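Local coordinates for putative permease protein, ABC transporter (Porphyromonas gingivalis, PDB 3IS6) that probably serves as the periplasmic core domain of a MacB-like ABC transporter permease that moves substrates across the membrane, at residues 87-99 against 140-152. Sequence-based numbering, arbitrary orientation.
Sequences FLDMFGVELIAGV and ITIGGVFEDLPHN
Glu94 O receives Glu147 N at 3.1 Å, the donor almost on the extension of the carbonyl bond (178°), just beyond the end of strand 140-146; next to it Leu95 pairs antiparallel with Phe146 and Ala97 with Val145. Between these pairs lies a classic beta bulge: Ile96 and Ala97 both face Val145, whose O takes weak bonds from Ile96 N and Ala97 N, while Val145 N returns a 3.0 Å bond to Ala97 O from above the carbonyl plane. Past the bulge, two waters donate to Gly143 O, bridging it to Val99 N and Val99 O.

On the face that carries Leu95 and Phe146, Leu95 CD2 lies 3.8 Å from Phe146 CB; Val93 CG1 also reaches that CB, at 3.6 Å. Chi1 of 64° sets Phe146 CG between the backbone N and the carbonyl carbon, and the side chain touches Leu111 and Ser113 of strand 109-113. The other branch of Val93, CG2, lies 3.9 Å from Leu149 CD2. Ile96 CD1 rests on Glu147 CA. Alongside, the Glu94 and Glu147 side chains run the same way, yet Glu94 OE1 and Glu147 OE2 stay 6.1 Å apart.

Further back along the chain, helix 86-90 ends in a Schellman motif at Gly92; Arg100 salt-bridges Asp89 OD1 and hydrogen-bonds Val93 O. The two stronger backbone bonds thus bracket a one-residue register shift, and apolar packing ties the chain leaving the helix to the sheet of this probable MacB-like periplasmic core domain.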
loop_
_atom_site.group_PDB
_atom_site.type_symbol
_atom_site.label_atom_id
_atom_site.label_comp_id
_atom_site.label_asym_id
_atom_site.label_seq_id
_atom_site.Cartn_x
_atom_site.Cartn_y
_atom_site.Cartn_z
ATOM N N PHE A 87 -11.963 -4.483 15.308
ATOM C CA PHE A 87 -10.869 -4.662 16.229
ATOM C C PHE A 87 -11.317 -4.167 17.577
ATOM O O PHE A 87 -11.019 -4.720 18.565
ATOM C CB PHE A 87 -9.701 -3.829 15.743
ATOM C CG PHE A 87 -8.488 -3.847 16.625
ATOM C CD1 PHE A 87 -7.507 -4.773 16.446
ATOM C CD2 PHE A 87 -8.292 -2.906 17.565
ATOM C CE1 PHE A 87 -6.401 -4.763 17.213
ATOM C CE2 PHE A 87 -7.181 -2.906 18.314
ATOM C CZ PHE A 87 -6.246 -3.833 18.137
ATOM N N LEU A 88 -12.053 -3.091 17.585
ATOM C CA LEU A 88 -12.521 -2.526 18.811
ATOM C C LEU A 88 -13.449 -3.467 19.549
ATOM O O LEU A 88 -13.408 -3.529 20.725
ATOM C CB LEU A 88 -13.228 -1.208 18.535
ATOM C CG LEU A 88 -12.471 0.102 18.394
ATOM C CD1 LEU A 88 -11.183 0.012 17.804
ATOM C CD2 LEU A 88 -13.280 1.142 17.713
ATOM N N ASP A 89 -14.326 -4.124 18.835
ATOM C CA ASP A 89 -15.174 -5.140 19.402
ATOM C C ASP A 89 -14.469 -6.422 19.849
ATOM O O ASP A 89 -14.614 -6.861 20.943
ATOM C CB ASP A 89 -16.301 -5.429 18.436
ATOM C CG ASP A 89 -17.253 -4.233 18.279
ATOM O OD1 ASP A 89 -17.419 -3.477 19.229
ATOM O OD2 ASP A 89 -17.819 -4.053 17.203
HETATM N N MSE A 90 -13.627 -6.945 18.996
HETATM C CA MSE A 90 -12.893 -8.149 19.259
HETATM C C MSE A 90 -12.011 -8.009 20.496
HETATM O O MSE A 90 -11.842 -8.933 21.197
HETATM C CB MSE A 90 -12.035 -8.485 18.059
HETATM C CG MSE A 90 -11.188 -9.703 18.183
HETATM SE SE MSE A 90 -12.150 -11.391 18.100
HETATM C CE MSE A 90 -12.485 -11.552 16.287
ATOM N N PHE A 91 -11.439 -6.852 20.724
ATOM C CA PHE A 91 -10.545 -6.668 21.832
ATOM C C PHE A 91 -11.055 -5.785 22.975
ATOM O O PHE A 91 -10.318 -5.421 23.849
ATOM C CB PHE A 91 -9.184 -6.270 21.307
ATOM C CG PHE A 91 -8.601 -7.286 20.379
ATOM C CD1 PHE A 91 -8.298 -8.547 20.819
ATOM C CD2 PHE A 91 -8.401 -7.012 19.079
ATOM C CE1 PHE A 91 -7.806 -9.473 19.977
ATOM C CE2 PHE A 91 -7.909 -7.951 18.251
ATOM C CZ PHE A 91 -7.611 -9.179 18.699
ATOM N N GLY A 92 -12.328 -5.461 22.939
ATOM C CA GLY A 92 -12.911 -4.649 23.965
ATOM C C GLY A 92 -12.196 -3.338 24.191
ATOM O O GLY A 92 -11.919 -2.991 25.293
ATOM N N VAL A 93 -11.886 -2.632 23.127
ATOM C CA VAL A 93 -11.211 -1.360 23.210
ATOM C C VAL A 93 -12.234 -0.249 23.371
ATOM O O VAL A 93 -13.121 -0.130 22.591
ATOM C CB VAL A 93 -10.373 -1.082 21.941
ATOM C CG1 VAL A 93 -9.673 0.212 22.026
ATOM C CG2 VAL A 93 -9.425 -2.181 21.654
ATOM N N GLU A 94 -12.064 0.570 24.387
ATOM C CA GLU A 94 -12.951 1.668 24.676
ATOM C C GLU A 94 -12.260 2.970 24.346
ATOM O O GLU A 94 -11.103 3.121 24.593
ATOM C CB GLU A 94 -13.316 1.695 26.147
ATOM C CG GLU A 94 -13.980 0.478 26.669
ATOM C CD GLU A 94 -15.418 0.332 26.210
ATOM O OE1 GLU A 94 -16.066 1.332 25.899
ATOM O OE2 GLU A 94 -15.916 -0.806 26.160
ATOM N N LEU A 95 -12.994 3.918 23.812
ATOM C CA LEU A 95 -12.442 5.223 23.575
ATOM C C LEU A 95 -12.581 6.137 24.764
ATOM O O LEU A 95 -13.615 6.235 25.354
ATOM C CB LEU A 95 -13.085 5.862 22.359
ATOM C CG LEU A 95 -12.957 5.141 21.037
ATOM C CD1 LEU A 95 -13.496 5.991 19.998
ATOM C CD2 LEU A 95 -11.544 4.781 20.714
ATOM N N ILE A 96 -11.494 6.736 25.165
ATOM C CA ILE A 96 -11.517 7.826 26.096
ATOM C C ILE A 96 -12.073 9.118 25.528
ATOM O O ILE A 96 -12.706 9.854 26.212
ATOM C CB ILE A 96 -10.185 8.016 26.724
ATOM C CG1 ILE A 96 -9.902 6.828 27.596
ATOM C CG2 ILE A 96 -10.209 9.166 27.579
ATOM C CD1 ILE A 96 -8.471 6.585 27.787
ATOM N N ALA A 97 -11.771 9.379 24.274
ATOM C CA ALA A 97 -12.256 10.532 23.554
ATOM C C ALA A 97 -12.617 10.190 22.122
ATOM O O ALA A 97 -12.069 9.302 21.537
ATOM C CB ALA A 97 -11.247 11.607 23.592
ATOM N N GLY A 98 -13.548 10.931 21.565
ATOM C CA GLY A 98 -13.994 10.739 20.215
ATOM C C GLY A 98 -15.122 9.777 20.049
ATOM O O GLY A 98 -15.513 9.155 20.967
ATOM N N VAL A 99 -15.635 9.660 18.845
ATOM C CA VAL A 99 -16.847 8.923 18.568
ATOM C C VAL A 99 -16.623 7.492 18.108
ATOM O O VAL A 99 -16.074 7.273 17.077
ATOM C CB VAL A 99 -17.615 9.654 17.481
ATOM C CG1 VAL A 99 -18.821 8.945 17.073
ATOM C CG2 VAL A 99 -17.890 11.068 17.884
ATOM N N ILE A 140 -3.070 13.461 8.699
ATOM C CA ILE A 140 -4.010 12.584 9.322
ATOM C C ILE A 140 -4.575 13.281 10.544
ATOM O O ILE A 140 -3.848 13.842 11.300
ATOM C CB ILE A 140 -3.335 11.311 9.764
ATOM C CG1 ILE A 140 -2.619 10.657 8.600
ATOM C CG2 ILE A 140 -4.312 10.380 10.287
ATOM C CD1 ILE A 140 -1.500 9.758 9.019
ATOM N N THR A 141 -5.880 13.214 10.710
ATOM C CA THR A 141 -6.573 13.815 11.816
ATOM C C THR A 141 -6.805 12.835 12.930
ATOM O O THR A 141 -7.217 11.749 12.691
ATOM C CB THR A 141 -7.942 14.271 11.376
ATOM O OG1 THR A 141 -7.812 15.276 10.392
ATOM C CG2 THR A 141 -8.678 14.813 12.494
ATOM N N ILE A 142 -6.600 13.233 14.159
ATOM C CA ILE A 142 -6.844 12.332 15.261
ATOM C C ILE A 142 -8.326 12.303 15.630
ATOM O O ILE A 142 -8.856 13.230 16.145
ATOM C CB ILE A 142 -6.018 12.734 16.470
ATOM C CG1 ILE A 142 -4.542 12.649 16.145
ATOM C CG2 ILE A 142 -6.339 11.900 17.631
ATOM C CD1 ILE A 142 -3.715 13.111 17.185
ATOM N N GLY A 143 -8.979 11.209 15.312
ATOM C CA GLY A 143 -10.385 11.066 15.571
ATOM C C GLY A 143 -10.820 10.443 16.876
ATOM O O GLY A 143 -11.977 10.426 17.192
ATOM N N GLY A 144 -9.888 9.864 17.598
ATOM C CA GLY A 144 -10.187 9.245 18.860
ATOM C C GLY A 144 -8.971 8.947 19.680
ATOM O O GLY A 144 -7.902 8.907 19.165
ATOM N N VAL A 145 -9.170 8.708 20.955
ATOM C CA VAL A 145 -8.145 8.232 21.840
ATOM C C VAL A 145 -8.611 6.984 22.541
ATOM O O VAL A 145 -9.638 6.979 23.136
ATOM C CB VAL A 145 -7.797 9.260 22.865
ATOM C CG1 VAL A 145 -6.739 8.772 23.738
ATOM C CG2 VAL A 145 -7.410 10.519 22.228
ATOM N N PHE A 146 -7.833 5.925 22.452
ATOM C CA PHE A 146 -8.214 4.647 23.005
ATOM C C PHE A 146 -7.424 4.287 24.237
ATOM O O PHE A 146 -6.307 4.648 24.380
ATOM C CB PHE A 146 -8.161 3.515 21.979
ATOM C CG PHE A 146 -6.786 3.217 21.443
ATOM C CD1 PHE A 146 -5.992 2.258 22.015
ATOM C CD2 PHE A 146 -6.304 3.880 20.357
ATOM C CE1 PHE A 146 -4.752 1.997 21.523
ATOM C CE2 PHE A 146 -5.071 3.613 19.883
ATOM C CZ PHE A 146 -4.302 2.671 20.463
ATOM N N GLU A 147 -8.070 3.575 25.126
ATOM C CA GLU A 147 -7.486 3.090 26.338
ATOM C C GLU A 147 -6.331 2.178 25.971
ATOM O O GLU A 147 -6.480 1.363 25.128
ATOM C CB GLU A 147 -8.531 2.215 26.981
ATOM C CG GLU A 147 -8.833 2.466 28.358
ATOM C CD GLU A 147 -9.531 1.289 28.994
ATOM O OE1 GLU A 147 -8.873 0.433 29.591
ATOM O OE2 GLU A 147 -10.745 1.217 28.884
ATOM N N ASP A 148 -5.207 2.294 26.650
ATOM C CA ASP A 148 -4.033 1.566 26.255
ATOM C C ASP A 148 -4.373 0.094 26.227
ATOM O O ASP A 148 -5.076 -0.401 27.045
ATOM C CB ASP A 148 -2.897 1.763 27.227
ATOM C CG ASP A 148 -2.341 3.139 27.225
ATOM O OD1 ASP A 148 -2.430 3.865 26.247
ATOM O OD2 ASP A 148 -1.782 3.500 28.236
ATOM N N LEU A 149 -3.855 -0.587 25.236
ATOM C CA LEU A 149 -4.032 -1.994 25.121
ATOM C C LEU A 149 -3.259 -2.681 26.248
ATOM O O LEU A 149 -2.324 -2.159 26.750
ATOM C CB LEU A 149 -3.547 -2.473 23.779
ATOM C CG LEU A 149 -4.328 -2.028 22.567
ATOM C CD1 LEU A 149 -3.567 -2.235 21.343
ATOM C CD2 LEU A 149 -5.604 -2.733 22.479
ATOM N N PRO A 150 -3.663 -3.865 26.617
ATOM C CA PRO A 150 -3.014 -4.542 27.723
ATOM C C PRO A 150 -1.526 -4.761 27.457
ATOM O O PRO A 150 -1.152 -5.041 26.376
ATOM C CB PRO A 150 -3.733 -5.869 27.755
ATOM C CG PRO A 150 -5.016 -5.599 27.222
ATOM C CD PRO A 150 -4.900 -4.531 26.238
ATOM N N HIS A 151 -0.718 -4.615 28.491
ATOM C CA HIS A 151 0.715 -4.833 28.451
ATOM C C HIS A 151 1.092 -6.312 28.383
ATOM O O HIS A 151 0.280 -7.162 28.579
ATOM C CB HIS A 151 1.387 -4.161 29.640
ATOM N N ASN A 152 2.342 -6.590 28.071
ATOM C CA ASN A 152 2.833 -7.935 27.998
ATOM C C ASN A 152 1.972 -8.768 27.073
ATOM O O ASN A 152 1.685 -9.884 27.336
ATOM C CB ASN A 152 2.954 -8.566 29.369
ATOM C CG ASN A 152 4.009 -7.944 30.199
ATOM O OD1 ASN A 152 3.813 -7.698 31.335
ATOM N ND2 ASN A 152 5.107 -7.683 29.632
HETATM O O HOH W 1 -14.432 11.440 17.030
HETATM O O HOH W 2 -13.437 7.775 16.550
#